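PDB 3CC1: putative alpha-N-acetylgalactosaminidase from Bacillus halodurans C-125, which probably hydrolyses terminal alpha-linked N-acetylgalactosamine residues from glycoconjugates. Local coordinates for residues A[116-121]-A[138-143]; A[68-73]-A[123-128]; A[184-189]-A[197-202]; A[77-82]-A[128-133]. All coordinates share one frame; numbering follows the deposited sequence. Where two conformers were deposited one is given.

Contact 1. Residues A[116-121]-A[138-143]; sequences RGIPRQ and EIAHTN
Ile118 meets Ile139 and Ala140 through two methyl groups. Its CD1 touches CD1 of Ile139 at 3.9 Å, where the two side chains cross at about a right angle, and its CG2 rests on CB of Ala140 at 4.0 Å. With CG1 anti to the backbone N (chi1 -175°) and the chain extended beyond it, CD1 of Ile118 is carried out to Ile139, while the CG2 branch is left to face Ala140. Ile139 holds its own CG1 between the backbone N and the carbonyl carbon (chi1 69°), which turns CD1 back to the isoleucine opposite.

A second shell closes round these methyls. Tyr165 of helix 162-175 packs on both isoleucines, Val123 of helix 120-125 lies against Ile118 and Ala140, and Val155 adds to the cover of Ile118. The backbones are set by strand 152-155, which runs between strands 118-119 and 140-141 in a small antiparallel sheet: Ile118 pairs with Tyr153 and His141 with Gly154. The two outer strands therefore do not bond to each other, and the CA atoms of Ile118 and Ala140 stay 7.0 Å apart. Pro119 is the N-cap residue of helix 120-125, so the chain turns into that helix just after Pro119.

No hydrogen bond or salt bridge links the two segments, so cohesion here comes from buried aliphatic packing across the central strand.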
loop_
_atom_site.group_PDB
_atom_site.type_symbol
_atom_site.label_atom_id
_atom_site.label_comp_id
_atom_site.label_asym_id
_atom_site.label_seq_id
_atom_site.Cartn_x
_atom_site.Cartn_y
_atom_site.Cartn_z
ATOM N N ARG A 116 -14.456 3.221 29.373
ATOM C CA ARG A 116 -13.326 3.393 30.251
ATOM C C ARG A 116 -13.470 4.673 31.050
ATOM O O ARG A 116 -13.842 5.714 30.502
ATOM C CB ARG A 116 -12.065 3.516 29.410
ATOM C CG ARG A 116 -10.795 3.785 30.191
ATOM C CD ARG A 116 -9.625 4.128 29.255
ATOM N NE ARG A 116 -9.833 5.358 28.505
ATOM C CZ ARG A 116 -9.361 6.554 28.868
ATOM N NH1 ARG A 116 -8.683 6.697 29.982
ATOM N NH2 ARG A 116 -9.595 7.615 28.133
ATOM N N GLY A 117 -13.092 4.587 32.324
ATOM C CA GLY A 117 -12.943 5.765 33.188
ATOM C C GLY A 117 -14.036 5.972 34.217
ATOM O O GLY A 117 -14.690 5.033 34.704
ATOM N N ILE A 118 -14.229 7.236 34.538
ATOM C CA ILE A 118 -15.142 7.650 35.568
ATOM C C ILE A 118 -15.951 8.830 35.004
ATOM O O ILE A 118 -15.423 9.639 34.278
ATOM C CB ILE A 118 -14.351 8.104 36.838
ATOM C CG1 ILE A 118 -15.298 8.431 37.991
ATOM C CG2 ILE A 118 -13.422 9.305 36.527
ATOM C CD1 ILE A 118 -14.595 8.602 39.353
ATOM N N PRO A 119 -17.242 8.919 35.318
ATOM C CA PRO A 119 -17.993 9.925 34.595
ATOM C C PRO A 119 -17.534 11.333 34.903
ATOM O O PRO A 119 -17.177 11.641 36.011
ATOM C CB PRO A 119 -19.425 9.712 35.116
ATOM C CG PRO A 119 -19.465 8.262 35.489
ATOM C CD PRO A 119 -18.126 8.015 36.102
ATOM N N ARG A 120 -17.576 12.194 33.907
ATOM C CA ARG A 120 -17.222 13.566 34.151
ATOM C C ARG A 120 -18.160 14.174 35.201
ATOM O O ARG A 120 -17.807 15.073 35.938
ATOM C CB ARG A 120 -17.333 14.347 32.836
ATOM C CG ARG A 120 -16.339 13.899 31.780
ATOM C CD ARG A 120 -16.258 14.979 30.713
ATOM N NE ARG A 120 -15.492 14.510 29.584
ATOM C CZ ARG A 120 -15.218 15.262 28.525
ATOM N NH1 ARG A 120 -15.597 16.522 28.500
ATOM N NH2 ARG A 120 -14.579 14.756 27.500
ATOM N N GLN A 121 -19.387 13.684 35.191
ATOM C CA GLN A 121 -20.438 14.095 36.108
ATOM C C GLN A 121 -20.068 13.779 37.575
ATOM O O GLN A 121 -20.377 14.563 38.480
ATOM C CB GLN A 121 -21.724 13.404 35.717
ATOM C CG GLN A 121 -22.930 13.864 36.518
ATOM C CD GLN A 121 -24.229 13.257 35.951
ATOM O OE1 GLN A 121 -24.549 13.451 34.793
ATOM N NE2 GLN A 121 -24.959 12.537 36.778
ATOM N N GLU A 138 -10.139 13.326 43.044
ATOM C CA GLU A 138 -8.819 12.931 43.522
ATOM C C GLU A 138 -8.232 11.761 42.754
ATOM O O GLU A 138 -7.064 11.444 42.920
ATOM C CB GLU A 138 -8.873 12.598 45.006
ATOM C CG GLU A 138 -9.211 13.810 45.824
ATOM C CD GLU A 138 -9.387 13.518 47.322
ATOM O OE1 GLU A 138 -10.134 12.606 47.711
ATOM O OE2 GLU A 138 -8.766 14.239 48.115
ATOM N N ILE A 139 -9.057 11.126 41.929
ATOM C CA ILE A 139 -8.632 9.960 41.177
ATOM C C ILE A 139 -8.739 10.152 39.666
ATOM O O ILE A 139 -8.169 9.367 38.939
ATOM C CB ILE A 139 -9.342 8.639 41.624
ATOM C CG1 ILE A 139 -10.837 8.628 41.251
ATOM C CG2 ILE A 139 -9.127 8.395 43.121
ATOM C CD1 ILE A 139 -11.491 7.149 41.158
ATOM N N ALA A 140 -9.441 11.183 39.196
ATOM C CA ALA A 140 -9.645 11.392 37.766
ATOM C C ALA A 140 -8.402 11.974 37.122
ATOM O O ALA A 140 -7.589 12.670 37.733
ATOM C CB ALA A 140 -10.876 12.297 37.466
ATOM N N HIS A 141 -8.239 11.621 35.874
ATOM C CA HIS A 141 -7.183 12.146 35.051
ATOM C C HIS A 141 -7.881 12.955 33.964
ATOM O O HIS A 141 -8.241 12.417 32.944
ATOM C CB HIS A 141 -6.440 10.970 34.450
ATOM C CG HIS A 141 -5.085 11.319 33.943
ATOM N ND1 HIS A 141 -4.340 10.457 33.166
ATOM C CD2 HIS A 141 -4.349 12.453 34.081
ATOM C CE1 HIS A 141 -3.198 11.049 32.843
ATOM N NE2 HIS A 141 -3.180 12.260 33.383
ATOM N N THR A 142 -8.120 14.240 34.226
ATOM C CA THR A 142 -9.016 15.020 33.380
ATOM C C THR A 142 -8.419 15.361 32.004
ATOM O O THR A 142 -9.124 15.792 31.104
ATOM C CB THR A 142 -9.522 16.286 34.101
ATOM O OG1 THR A 142 -8.402 17.059 34.481
ATOM C CG2 THR A 142 -10.337 15.920 35.333
ATOM N N ASN A 143 -7.127 15.116 31.840
ATOM C CA ASN A 143 -6.483 15.305 30.541
ATOM C C ASN A 143 -6.579 14.040 29.692
ATOM O O ASN A 143 -6.100 14.010 28.566
ATOM C CB ASN A 143 -5.013 15.732 30.693
ATOM C CG ASN A 143 -4.111 14.619 31.199
ATOM O OD1 ASN A 143 -4.570 13.548 31.618
ATOM N ND2 ASN A 143 -2.809 14.879 31.183
#

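Contact 2. Residues A[68-73]-A[123-128]; sequences PFAPLC and VYENSP
Phe69 and Glu125 are joined through a single water, which donates to Phe69 O at 2.9 Å and to Glu125 OE2 at 2.7 Å. No direct hydrogen bond spans the segments, so this bridge is their polar link. Glu125 reaches it with its chain extended beyond CG, CG standing anti to the carbonyl carbon (chi1 -71°).

The remaining contacts are of the van der Waals kind. CB of Ala70 lies 3.5 Å from Glu125 OE2, so the carboxylate has a methyl beside it as well as the water. In one of the two modelled conformers of Tyr124, CE2 comes within 4.2 Å of Phe69 O and the bridging water lies at the ring edge, in its plane; both are doubtful for that reason.

Backbone bonds shape the helix end that presents these groups. Asn126 takes positive phi in a Schellman motif, its N bonding to Val123 O at 3.1 Å, and the chain then leaves the helix.

The surface faces the second subunit, whose Phe69 packs edge-to-face with Tyr124, with the same reservation about its conformer. Loop 68-73, between strand 49-52 and helix 97-105 of the TIM-barrel domain, thus leans on the last turn of helix 120-125, and Gln121 of that helix also bonds to Leu72 O.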
loop_
_atom_site.group_PDB
_atom_site.type_symbol
_atom_site.label_atom_id
_atom_site.label_comp_id
_atom_site.label_asym_id
_atom_site.label_seq_id
_atom_site.Cartn_x
_atom_site.Cartn_y
_atom_site.Cartn_z
ATOM N N PRO A 68 -31.631 17.884 34.376
ATOM C CA PRO A 68 -30.721 18.732 33.615
ATOM C C PRO A 68 -29.466 19.130 34.398
ATOM O O PRO A 68 -28.444 19.490 33.806
ATOM C CB PRO A 68 -31.574 19.968 33.299
ATOM C CG PRO A 68 -32.609 19.973 34.347
ATOM C CD PRO A 68 -32.920 18.556 34.632
ATOM N N PHE A 69 -29.527 18.986 35.713
ATOM C CA PHE A 69 -28.394 19.385 36.562
ATOM C C PHE A 69 -27.425 18.233 36.740
ATOM O O PHE A 69 -26.335 18.398 37.266
ATOM C CB PHE A 69 -28.892 19.840 37.924
ATOM C CG PHE A 69 -29.750 21.061 37.849
ATOM C CD1 PHE A 69 -29.256 22.218 37.242
ATOM C CD2 PHE A 69 -31.058 21.044 38.319
ATOM C CE1 PHE A 69 -30.065 23.368 37.126
ATOM C CE2 PHE A 69 -31.875 22.187 38.223
ATOM C CZ PHE A 69 -31.374 23.347 37.628
ATOM N N ALA A 70 -27.854 17.056 36.319
ATOM C CA ALA A 70 -27.040 15.826 36.426
ATOM C C ALA A 70 -27.624 14.814 35.447
ATOM O O ALA A 70 -28.386 13.964 35.843
ATOM C CB ALA A 70 -27.126 15.254 37.832
ATOM N N PRO A 71 -27.307 14.947 34.165
ATOM C CA PRO A 71 -28.125 14.280 33.146
ATOM C C PRO A 71 -27.922 12.768 32.991
ATOM O O PRO A 71 -28.864 12.069 32.559
ATOM C CB PRO A 71 -27.767 15.024 31.860
ATOM C CG PRO A 71 -26.502 15.672 32.119
ATOM C CD PRO A 71 -26.479 16.018 33.597
ATOM N N LEU A 72 -26.748 12.248 33.351
ATOM C CA LEU A 72 -26.544 10.781 33.336
ATOM C C LEU A 72 -27.077 10.183 34.642
ATOM O O LEU A 72 -26.955 10.785 35.735
ATOM C CB LEU A 72 -25.080 10.376 33.139
ATOM C CG LEU A 72 -24.334 10.892 31.917
ATOM C CD1 LEU A 72 -22.921 10.207 31.845
ATOM C CD2 LEU A 72 -25.105 10.711 30.658
ATOM N N CYS A 73 -27.680 9.005 34.526
ATOM C CA CYS A 73 -28.182 8.295 35.693
ATOM C C CYS A 73 -26.988 7.727 36.415
ATOM O O CYS A 73 -26.199 7.019 35.832
ATOM C CB CYS A 73 -29.105 7.158 35.292
ATOM S SG CYS A 73 -30.563 7.747 34.466
ATOM N N VAL A 123 -16.947 13.685 38.526
ATOM C CA VAL A 123 -15.830 14.590 38.824
ATOM C C VAL A 123 -16.423 15.943 39.221
ATOM O O VAL A 123 -16.045 16.535 40.223
ATOM C CB VAL A 123 -14.813 14.653 37.659
ATOM C CG1 VAL A 123 -13.801 15.749 37.909
ATOM C CG2 VAL A 123 -14.120 13.274 37.462
ATOM N N TYR A 124 -17.416 16.398 38.449
ATOM C CA TYR A 124 -18.141 17.645 38.754
ATOM C C TYR A 124 -18.700 17.621 40.162
ATOM O O TYR A 124 -18.532 18.561 40.915
ATOM C CB TYR A 124 -19.303 17.839 37.778
ATOM C CG TYR A 124 -20.315 18.915 38.155
ATOM C CD1 TYR A 124 -19.966 20.258 38.207
ATOM C CD2 TYR A 124 -21.642 18.582 38.398
ATOM C CE1 TYR A 124 -20.915 21.226 38.528
ATOM C CE2 TYR A 124 -22.577 19.527 38.724
ATOM C CZ TYR A 124 -22.217 20.842 38.779
ATOM O OH TYR A 124 -23.189 21.765 39.104
ATOM N N GLU A 125 -19.347 16.520 40.506
ATOM C CA GLU A 125 -20.080 16.423 41.763
ATOM C C GLU A 125 -19.119 16.069 42.883
ATOM O O GLU A 125 -19.468 16.100 44.043
ATOM C CB GLU A 125 -21.172 15.353 41.683
ATOM C CG GLU A 125 -22.383 15.723 40.787
ATOM C CD GLU A 125 -23.501 14.647 40.765
ATOM O OE1 GLU A 125 -23.529 13.807 41.688
ATOM O OE2 GLU A 125 -24.344 14.607 39.819
ATOM N N ASN A 126 -17.900 15.726 42.515
ATOM C CA ASN A 126 -16.900 15.228 43.439
ATOM C C ASN A 126 -17.397 14.037 44.248
ATOM O O ASN A 126 -17.221 13.960 45.459
ATOM C CB ASN A 126 -16.404 16.330 44.371
ATOM C CG ASN A 126 -15.060 15.981 45.000
ATOM O OD1 ASN A 126 -14.250 15.271 44.417
ATOM N ND2 ASN A 126 -14.832 16.477 46.195
ATOM N N SER A 127 -17.981 13.081 43.540
ATOM C CA SER A 127 -18.570 11.901 44.161
ATOM C C SER A 127 -17.536 11.118 44.967
ATOM O O SER A 127 -16.426 10.881 44.497
ATOM C CB SER A 127 -19.164 10.996 43.088
ATOM O OG SER A 127 -20.073 11.724 42.297
ATOM N N PRO A 128 -17.906 10.697 46.196
ATOM C CA PRO A 128 -17.049 9.771 46.957
ATOM C C PRO A 128 -16.859 8.420 46.268
ATOM O O PRO A 128 -17.765 7.877 45.636
ATOM C CB PRO A 128 -17.802 9.603 48.290
ATOM C CG PRO A 128 -19.234 9.875 47.941
ATOM C CD PRO A 128 -19.168 10.989 46.898
HETATM O O HOH W 1 -24.163 16.827 38.302
#

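Contact 3. Residues A[184-189]-A[197-202]; sequences DDIAAS and EEIKMI. With SO4 (sulfate ion), chain C; IMD (imidazole), chain G.
The imidazole ring turns its N3 to the carboxylate of Asp184 and gives OD2 a weak hydrogen bond, long at 3.5 Å and bent at 140°; that oxygen is also bonded to His113. A sulfate, close to Asp184 CB and probably from the crystallisation liquor as is the imidazole, is held by three successive backbone N-H groups. Asp185 N reaches O2 at 2.8 Å, while Ile186 N and Ala187 N both grip O3 at 3.0 Å, the latter almost straight at 174°. Ser218, and Arg190 of the second subunit, also bond to the anion.

From this loop Ile186 turns to the helix. It swings its ethyl branch trans to the backbone N (chi1 -158°), facing helix 196-208, and CG2 stays on the sulfate side. Ile186 CG1 packs tightly on Ile199 CG1 at 3.5 Å, the two side chains crossing obliquely, and its CD1 meets CD1 of Ile202 tip to tip at 4.0 Å.

The loop follows strand 180-184 of the parallel barrel sheet and leads into helix 196-208, so the contact folds a strand-to-helix connection of the TIM barrel back on its own helix. Arg116, beyond strand 109-115, bridges the two by salt bridges to Asp185 and Glu198, and helix 162-175 packs on Ile202.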
loop_
_atom_site.group_PDB
_atom_site.type_symbol
_atom_site.label_atom_id
_atom_site.label_comp_id
_atom_site.label_asym_id
_atom_site.label_seq_id
_atom_site.Cartn_x
_atom_site.Cartn_y
_atom_site.Cartn_z
ATOM N N ASP A 184 -15.150 -0.271 26.211
ATOM C CA ASP A 184 -14.848 0.582 25.059
ATOM C C ASP A 184 -13.940 1.762 25.456
ATOM O O ASP A 184 -13.781 2.095 26.651
ATOM C CB ASP A 184 -16.167 1.035 24.417
ATOM C CG ASP A 184 -16.983 -0.171 23.811
ATOM O OD1 ASP A 184 -16.374 -1.090 23.197
ATOM O OD2 ASP A 184 -18.212 -0.200 23.899
ATOM N N ASP A 185 -13.304 2.365 24.453
ATOM C CA ASP A 185 -12.304 3.441 24.661
ATOM C C ASP A 185 -11.114 2.975 25.489
ATOM O O ASP A 185 -10.534 3.736 26.254
ATOM C CB ASP A 185 -12.876 4.645 25.379
ATOM C CG ASP A 185 -11.893 5.841 25.399
ATOM O OD1 ASP A 185 -11.199 6.032 24.375
ATOM O OD2 ASP A 185 -11.784 6.559 26.435
ATOM N N ILE A 186 -10.762 1.716 25.310
ATOM C CA ILE A 186 -9.716 1.092 26.084
ATOM C C ILE A 186 -8.492 0.848 25.222
ATOM O O ILE A 186 -7.401 0.716 25.759
ATOM C CB ILE A 186 -10.234 -0.218 26.780
ATOM C CG1 ILE A 186 -9.343 -0.545 27.976
ATOM C CG2 ILE A 186 -10.365 -1.380 25.768
ATOM C CD1 ILE A 186 -9.289 0.577 29.079
ATOM N N ALA A 187 -8.660 0.803 23.902
ATOM C CA ALA A 187 -7.526 0.928 23.003
ATOM C C ALA A 187 -7.117 2.446 22.936
ATOM O O ALA A 187 -7.847 3.342 23.408
ATOM C CB ALA A 187 -7.856 0.337 21.575
ATOM N N ALA A 188 -5.951 2.731 22.379
ATOM C CA ALA A 188 -5.543 4.123 22.123
ATOM C C ALA A 188 -6.414 4.696 20.988
ATOM O O ALA A 188 -6.440 4.160 19.890
ATOM C CB ALA A 188 -4.061 4.192 21.761
ATOM N N SER A 189 -7.140 5.774 21.270
ATOM C CA SER A 189 -8.044 6.387 20.260
ATOM C C SER A 189 -7.262 6.984 19.088
ATOM O O SER A 189 -7.791 7.147 17.966
ATOM C CB SER A 189 -8.916 7.476 20.899
ATOM O OG SER A 189 -8.147 8.592 21.351
ATOM N N GLU A 197 -2.020 0.547 32.207
ATOM C CA GLU A 197 -2.157 0.477 33.672
ATOM C C GLU A 197 -3.620 0.528 34.125
ATOM O O GLU A 197 -3.983 -0.092 35.112
ATOM C CB GLU A 197 -1.346 1.575 34.357
ATOM C CG GLU A 197 0.162 1.377 34.237
ATOM C CD GLU A 197 0.618 0.009 34.800
ATOM O OE1 GLU A 197 0.081 -0.445 35.842
ATOM O OE2 GLU A 197 1.509 -0.625 34.188
ATOM N N GLU A 198 -4.447 1.257 33.382
ATOM C CA GLU A 198 -5.870 1.332 33.662
ATOM C C GLU A 198 -6.505 -0.032 33.363
ATOM O O GLU A 198 -7.351 -0.512 34.121
ATOM C CB GLU A 198 -6.535 2.457 32.855
ATOM C CG GLU A 198 -7.866 2.873 33.403
ATOM C CD GLU A 198 -8.442 4.197 32.844
ATOM O OE1 GLU A 198 -7.869 4.808 31.915
ATOM O OE2 GLU A 198 -9.510 4.608 33.359
ATOM N N ILE A 199 -6.039 -0.689 32.294
ATOM C CA ILE A 199 -6.468 -2.078 31.993
ATOM C C ILE A 199 -6.158 -3.040 33.124
ATOM O O ILE A 199 -6.972 -3.879 33.461
ATOM C CB ILE A 199 -5.822 -2.652 30.674
ATOM C CG1 ILE A 199 -6.453 -1.969 29.433
ATOM C CG2 ILE A 199 -5.977 -4.204 30.605
ATOM C CD1 ILE A 199 -5.577 -2.111 28.194
ATOM N N LYS A 200 -4.973 -2.932 33.690
ATOM C CA LYS A 200 -4.589 -3.837 34.778
ATOM C C LYS A 200 -5.552 -3.688 35.966
ATOM O O LYS A 200 -5.936 -4.687 36.592
ATOM C CB LYS A 200 -3.140 -3.617 35.206
ATOM C CG LYS A 200 -2.078 -3.888 34.118
ATOM C CD LYS A 200 -0.668 -3.737 34.731
ATOM C CE LYS A 200 0.489 -3.798 33.725
ATOM N NZ LYS A 200 1.815 -4.004 34.451
HETATM N N MSE A 201 -5.980 -2.457 36.249
HETATM C CA MSE A 201 -6.938 -2.227 37.351
HETATM C C MSE A 201 -8.296 -2.869 37.066
HETATM O O MSE A 201 -8.899 -3.438 37.954
HETATM C CB MSE A 201 -7.152 -0.735 37.606
HETATM C CG MSE A 201 -5.957 -0.082 38.246
HETATM SE SE MSE A 201 -6.292 1.732 38.867
HETATM C CE MSE A 201 -7.020 2.529 37.266
ATOM N N ILE A 202 -8.765 -2.733 35.817
ATOM C CA ILE A 202 -10.047 -3.291 35.409
ATOM C C ILE A 202 -9.961 -4.797 35.618
ATOM O O ILE A 202 -10.854 -5.430 36.156
ATOM C CB ILE A 202 -10.431 -2.888 33.958
ATOM C CG1 ILE A 202 -10.753 -1.379 33.933
ATOM C CG2 ILE A 202 -11.598 -3.763 33.440
ATOM C CD1 ILE A 202 -10.705 -0.702 32.552
HETATM S S SO4 C . -11.869 0.922 21.546
HETATM O O1 SO4 C . -10.913 2.009 21.328
HETATM O O2 SO4 C . -13.236 1.426 21.840
HETATM O O3 SO4 C . -11.405 0.232 22.755
HETATM O O4 SO4 C . -11.914 0.010 20.416
HETATM N N1 IMD G . -18.996 1.936 19.197
HETATM C C2 IMD G . -18.697 1.567 20.470
HETATM N N3 IMD G . -19.704 0.779 20.929
HETATM C C4 IMD G . -20.625 0.673 19.955
HETATM C C5 IMD G . -20.177 1.391 18.863
#

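Contact 4. Residues A[77-82]-A[128-133]; sequences YGRLLP and PVLGST
Tyr77 meets Pro128 and Leu130 with both its backbone and its ring. Its CA lies 3.1 Å from Pro128 O in a CA-H...O contact, and the same carbonyl oxygen stands at the edge of the phenol ring, in its plane. CD1 of the ring rests against CG of Pro128. Over one face sits Leu130: its CD1 is 3.8 Å from the ring centroid and only 8° off the normal, a well-centred CH-pi contact. Two torsions bring this about. Tyr77 sets CG anti to its carbonyl carbon (chi1 -53°), and Leu130 points CG directly away from its own N (chi1 -171°), which sends one methyl over the ring. Tyr77 O is tied to the other loop through a water, which donates to it at 2.7 Å and accepts from Leu130 N at 3.1 Å.

Leu130 belongs to a type II beta turn running from Val129 to Ser132, with Gly131 at its third position in positive phi; the turn is closed by a weak bond from Ser132 N to Val129 O. It lies in the connection between helices 120-125 and 136-139, while residues 77-82 belong to the long excursion between strand 49-52 and helix 97-105 of the TIM-barrel domain.

Gly78, also at positive phi, carries the chain past Pro128, and its O accepts a bond from Tyr165 of helix 162-175. The Arg79 side chain bends at chi3, and one face of the guanidinium receives the other methyl of Leu130, with CD2 3.5 Å from NH1. The guanidinium is held by a salt bridge from NE to Asp75 and by a bond from NH1 to Ser168 O.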
loop_
_atom_site.group_PDB
_atom_site.type_symbol
_atom_site.label_atom_id
_atom_site.label_comp_id
_atom_site.label_asym_id
_atom_site.label_seq_id
_atom_site.Cartn_x
_atom_site.Cartn_y
_atom_site.Cartn_z
ATOM N N TYR A 77 -21.931 7.311 44.401
ATOM C CA TYR A 77 -20.499 6.937 44.427
ATOM C C TYR A 77 -19.902 7.000 43.026
ATOM O O TYR A 77 -18.869 6.422 42.753
ATOM C CB TYR A 77 -20.332 5.536 45.009
ATOM C CG TYR A 77 -21.013 5.422 46.345
ATOM C CD1 TYR A 77 -20.546 6.125 47.439
ATOM C CD2 TYR A 77 -22.148 4.629 46.496
ATOM C CE1 TYR A 77 -21.185 6.054 48.658
ATOM C CE2 TYR A 77 -22.790 4.537 47.725
ATOM C CZ TYR A 77 -22.299 5.264 48.791
ATOM O OH TYR A 77 -22.936 5.122 49.999
ATOM N N GLY A 78 -20.601 7.679 42.128
ATOM C CA GLY A 78 -20.054 7.959 40.814
ATOM C C GLY A 78 -20.165 6.783 39.858
ATOM O O GLY A 78 -19.474 6.727 38.835
ATOM N N ARG A 79 -21.072 5.869 40.177
ATOM C CA ARG A 79 -21.372 4.715 39.331
ATOM C C ARG A 79 -22.622 4.874 38.479
ATOM O O ARG A 79 -23.738 5.049 38.978
ATOM C CB ARG A 79 -21.500 3.463 40.198
ATOM C CG ARG A 79 -20.310 3.275 41.140
ATOM C CD ARG A 79 -20.344 1.946 41.868
ATOM N NE ARG A 79 -21.485 1.871 42.775
ATOM C CZ ARG A 79 -21.687 0.898 43.656
ATOM N NH1 ARG A 79 -20.830 -0.104 43.766
ATOM N NH2 ARG A 79 -22.754 0.939 44.434
ATOM N N LEU A 80 -22.432 4.729 37.172
ATOM C CA LEU A 80 -23.502 4.895 36.223
ATOM C C LEU A 80 -24.570 3.777 36.380
ATOM O O LEU A 80 -24.263 2.639 36.715
ATOM C CB LEU A 80 -22.954 4.981 34.793
ATOM C CG LEU A 80 -22.051 6.159 34.431
ATOM C CD1 LEU A 80 -21.326 5.889 33.101
ATOM C CD2 LEU A 80 -22.912 7.423 34.397
ATOM N N LEU A 81 -25.816 4.185 36.184
ATOM C CA LEU A 81 -27.022 3.368 36.405
ATOM C C LEU A 81 -27.911 3.380 35.167
ATOM O O LEU A 81 -27.828 4.289 34.345
ATOM C CB LEU A 81 -27.826 3.917 37.608
ATOM C CG LEU A 81 -27.139 4.128 38.964
ATOM C CD1 LEU A 81 -28.146 4.764 39.974
ATOM C CD2 LEU A 81 -26.569 2.832 39.475
ATOM N N PRO A 82 -28.753 2.340 35.008
ATOM C CA PRO A 82 -29.694 2.294 33.881
ATOM C C PRO A 82 -30.701 3.461 33.779
ATOM O O PRO A 82 -31.297 3.876 34.741
ATOM C CB PRO A 82 -30.409 0.924 34.067
ATOM C CG PRO A 82 -29.547 0.161 35.000
ATOM C CD PRO A 82 -28.865 1.153 35.878
ATOM N N PRO A 128 -17.906 10.697 46.196
ATOM C CA PRO A 128 -17.049 9.771 46.957
ATOM C C PRO A 128 -16.859 8.420 46.268
ATOM O O PRO A 128 -17.765 7.877 45.636
ATOM C CB PRO A 128 -17.802 9.603 48.290
ATOM C CG PRO A 128 -19.234 9.875 47.941
ATOM C CD PRO A 128 -19.168 10.989 46.898
ATOM N N VAL A 129 -15.649 7.911 46.385
ATOM C CA VAL A 129 -15.324 6.594 45.900
ATOM C C VAL A 129 -15.610 5.568 46.994
ATOM O O VAL A 129 -15.065 5.603 48.094
ATOM C CB VAL A 129 -13.858 6.509 45.380
ATOM C CG1 VAL A 129 -13.516 5.061 44.982
ATOM C CG2 VAL A 129 -13.631 7.497 44.210
ATOM N N LEU A 130 -16.493 4.645 46.668
ATOM C CA LEU A 130 -16.947 3.637 47.621
ATOM C C LEU A 130 -15.794 2.742 48.058
ATOM O O LEU A 130 -15.048 2.233 47.243
ATOM C CB LEU A 130 -18.061 2.803 46.988
ATOM C CG LEU A 130 -18.842 1.830 47.841
ATOM C CD1 LEU A 130 -19.554 2.553 49.029
ATOM C CD2 LEU A 130 -19.828 1.109 46.929
ATOM N N GLY A 131 -15.627 2.575 49.359
ATOM C CA GLY A 131 -14.568 1.701 49.866
ATOM C C GLY A 131 -13.215 2.368 49.841
ATOM O O GLY A 131 -12.145 1.718 49.930
ATOM N N SER A 132 -13.237 3.678 49.725
ATOM C CA SER A 132 -11.999 4.415 49.669
ATOM C C SER A 132 -12.075 5.542 50.667
ATOM O O SER A 132 -13.056 5.690 51.356
ATOM C CB SER A 132 -11.813 4.991 48.261
ATOM O OG SER A 132 -10.619 5.711 48.164
ATOM N N THR A 133 -11.054 6.369 50.689
ATOM C CA THR A 133 -11.110 7.598 51.426
ATOM C C THR A 133 -11.022 8.778 50.463
ATOM O O THR A 133 -10.733 9.902 50.848
ATOM C CB THR A 133 -9.967 7.651 52.462
ATOM O OG1 THR A 133 -8.702 7.694 51.785
ATOM C CG2 THR A 133 -10.027 6.403 53.380
HETATM O O HOH W 2 -17.300 4.380 43.711
#

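Contacts 1, 2 and 4 form one cluster, their centres 11 to 12 Å apart, far from the centre of the chain. Contacts 1 and 2 share helix 120-125, and contacts 2 and 4 share Pro128. Along the chain their segments alternate, so the loop between strand 49-52 and helix 97-105 packs against the region that follows strand 109-115. Contact 3 comes later in sequence; its centre lies 13 Å from that of contact 1 but 23 Å from that of contact 2. Contacts 1 and 3 also touch, through Arg116, linking this peripheral elaboration of the TIM-barrel domain to the strand-to-helix connection after strand 180-184.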